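Local coordinates for uncharacterized ParM protein (Staphylococcus aureus, PDB 3JS6) that is an actin-like plasmid segregation protein, which forms filaments and probably uses them to partition plasmid DNA to daughter cells, at residues 11-14 with 15-19. Numbering follows the deposited sequence.
Sequences FGNG and FVKGK
Gly-12 and Phe-15 meet through their backbones where the loop between strands 4-11 and 15-20 closes: Gly-12 N donates to Phe-15 O over 3.1 Å, but an angle of 130° at the hydrogen makes the bond weak. The same carbonyl takes a second donor, which the course of Lys-17 explains. From CB its CG leaves beside the backbone N, and bends at chi2 (72°) and chi3 (60°) turn CD and CE back toward the loop. From CB to CE the chain makes no close contact with 11-14; the side chain lies against Val-26 of strand 23-33 and Val-327 of helix 325-342. Lys-17 NZ hydrogen-bonds to Phe-15 O at 3.1 Å, above the carbonyl plane and not on a lone pair. Gly-12 CA is a van der Waals neighbour, 4.2 Å from Lys-17 NZ. Asn-13 OD1, 3.8 Å from Lys-17 NZ, is too far to count as hydrogen-bonded; Asp-10 adds a long, weak ion pair. The Asn-13 side chain crosses that of Lys-17 at about a right angle, and its OD1 accepts a weak bond from Gly-14 N; the residue is poorly ordered, so this detail deserves less trust.

On the other face of the hairpin, Phe-11 and Val-16 form an antiparallel non-hydrogen-bonded pair. Val-16 CG2 approaches the Phe-11 ring obliquely, 3.8 Å from CD2, while CG1 lies 3.9 Å from CE2. Helix 90-104 covers this pair, Phe-92 meeting the Phe-11 ring edge-to-face.

The turn joining these first two strands corresponds to the phosphate-1 loop of actin-family proteins, and probably plays that part here. The lysine ammonium, folded back over the Phe-15 carbonyl, probably stays close to the loop, its charge partly offset by Asp-10, consistent with a loop that faces phosphates in relatives.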
ATOM      1  N   PHE A  11       3.798  -0.926   2.701  1.00 17.72           N
ATOM      2  CA  PHE A  11       4.881  -1.330   1.811  1.00 24.36           C
ATOM      3  C   PHE A  11       4.351  -2.379   0.840  1.00 29.63           C
ATOM      4  O   PHE A  11       4.565  -3.570   1.014  1.00 33.14           O
ATOM      5  CB  PHE A  11       6.049  -1.890   2.618  1.00 25.85           C
ATOM      6  CG  PHE A  11       6.651  -0.891   3.567  1.00 25.64           C
ATOM      7  CD1 PHE A  11       6.234  -0.826   4.898  1.00 23.07           C
ATOM      8  CD2 PHE A  11       7.606   0.014   3.116  1.00 22.49           C
ATOM      9  CE1 PHE A  11       6.765   0.138   5.772  1.00 21.66           C
ATOM     10  CE2 PHE A  11       8.146   0.988   3.983  1.00 26.01           C
ATOM     11  CZ  PHE A  11       7.717   1.044   5.311  1.00 19.49           C
ATOM     12  N   GLY A  12       3.658  -1.917  -0.186  1.00 41.26           N
ATOM     13  CA  GLY A  12       3.057  -2.834  -1.129  1.00 48.32           C
ATOM     14  C   GLY A  12       3.834  -3.233  -2.358  1.00 54.67           C
ATOM     15  O   GLY A  12       5.043  -2.979  -2.501  1.00 49.97           O
ATOM     16  N   ASN A  13       3.092  -3.904  -3.233  1.00 61.04           N
ATOM     17  CA  ASN A  13       3.560  -4.392  -4.518  1.00 62.40           C
ATOM     18  C   ASN A  13       4.771  -3.619  -5.024  1.00 58.15           C
ATOM     19  O   ASN A  13       5.915  -3.924  -4.677  1.00 63.48           O
ATOM     20  CB  ASN A  13       2.410  -4.279  -5.529  1.00 65.48           C
ATOM     21  CG  ASN A  13       1.412  -3.171  -5.162  1.00 67.21           C
ATOM     22  OD1 ASN A  13       1.804  -2.047  -4.814  1.00 63.45           O
ATOM     23  ND2 ASN A  13       0.116  -3.488  -5.246  1.00 60.05           N
ATOM     24  N   GLY A  14       4.502  -2.618  -5.851  1.00 52.21           N
ATOM     25  CA  GLY A  14       5.561  -1.803  -6.405  1.00 47.26           C
ATOM     26  C   GLY A  14       5.581  -0.379  -5.881  1.00 38.17           C
ATOM     27  O   GLY A  14       6.388   0.423  -6.341  1.00 28.14           O
ATOM     28  N   PHE A  15       4.718  -0.062  -4.915  1.00 31.05           N
ATOM     29  CA  PHE A  15       4.662   1.296  -4.368  1.00 30.01           C
ATOM     30  C   PHE A  15       4.582   1.315  -2.844  1.00 28.84           C
ATOM     31  O   PHE A  15       3.973   0.437  -2.240  1.00 28.65           O
ATOM     32  CB  PHE A  15       3.428   2.029  -4.887  1.00 29.76           C
ATOM     33  CG  PHE A  15       3.472   2.349  -6.344  1.00 39.31           C
ATOM     34  CD1 PHE A  15       4.060   3.526  -6.788  1.00 39.35           C
ATOM     35  CD2 PHE A  15       2.923   1.476  -7.274  1.00 38.78           C
ATOM     36  CE1 PHE A  15       4.102   3.833  -8.144  1.00 46.95           C
ATOM     37  CE2 PHE A  15       2.960   1.771  -8.632  1.00 46.23           C
ATOM     38  CZ  PHE A  15       3.552   2.954  -9.069  1.00 45.80           C
ATOM     39  N   VAL A  16       5.180   2.334  -2.238  1.00 25.12           N
ATOM     40  CA  VAL A  16       5.118   2.496  -0.786  1.00 24.29           C
ATOM     41  C   VAL A  16       4.197   3.688  -0.561  1.00 19.98           C
ATOM     42  O   VAL A  16       4.385   4.737  -1.187  1.00 22.32           O
ATOM     43  CB  VAL A  16       6.501   2.823  -0.187  1.00 21.11           C
ATOM     44  CG1 VAL A  16       6.358   3.182   1.282  1.00 22.00           C
ATOM     45  CG2 VAL A  16       7.429   1.630  -0.343  1.00 21.53           C
ATOM     46  N   LYS A  17       3.199   3.531   0.299  1.00 17.35           N
ATOM     47  CA  LYS A  17       2.275   4.628   0.596  1.00 16.35           C
ATOM     48  C   LYS A  17       2.541   5.023   2.056  1.00 17.67           C
ATOM     49  O   LYS A  17       2.765   4.160   2.893  1.00 16.47           O
ATOM     50  CB  LYS A  17       0.808   4.175   0.472  1.00 23.84           C
ATOM     51  CG  LYS A  17       0.244   4.163  -0.968  1.00 28.77           C
ATOM     52  CD  LYS A  17       0.801   3.040  -1.805  1.00 27.10           C
ATOM     53  CE  LYS A  17       0.489   1.675  -1.219  1.00 33.36           C
ATOM     54  NZ  LYS A  17       0.898   0.584  -2.177  1.00 37.93           N
ATOM     55  N   GLY A  18       2.501   6.318   2.336  1.00 17.19           N
ATOM     56  CA  GLY A  18       2.725   6.799   3.681  1.00 14.39           C
ATOM     57  C   GLY A  18       1.810   7.956   4.045  1.00 18.11           C
ATOM     58  O   GLY A  18       1.409   8.747   3.195  1.00 18.85           O
ATOM     59  N   LYS A  19       1.461   8.068   5.322  1.00 19.52           N
ATOM     60  CA  LYS A  19       0.612   9.188   5.723  1.00 17.71           C
ATOM     61  C   LYS A  19       0.915   9.581   7.164  1.00 17.29           C
ATOM     62  O   LYS A  19       1.111   8.719   8.017  1.00 18.54           O
ATOM     63  CB  LYS A  19      -0.870   8.809   5.570  1.00 18.70           C
ATOM     64  CG  LYS A  19      -1.870   9.922   5.881  1.00 27.85           C
ATOM     65  CD  LYS A  19      -3.304   9.484   5.590  1.00 28.69           C
ATOM     66  CE  LYS A  19      -4.283  10.656   5.759  1.00 32.02           C
ATOM     67  NZ  LYS A  19      -4.507  10.997   7.193  1.00 26.79           N
TER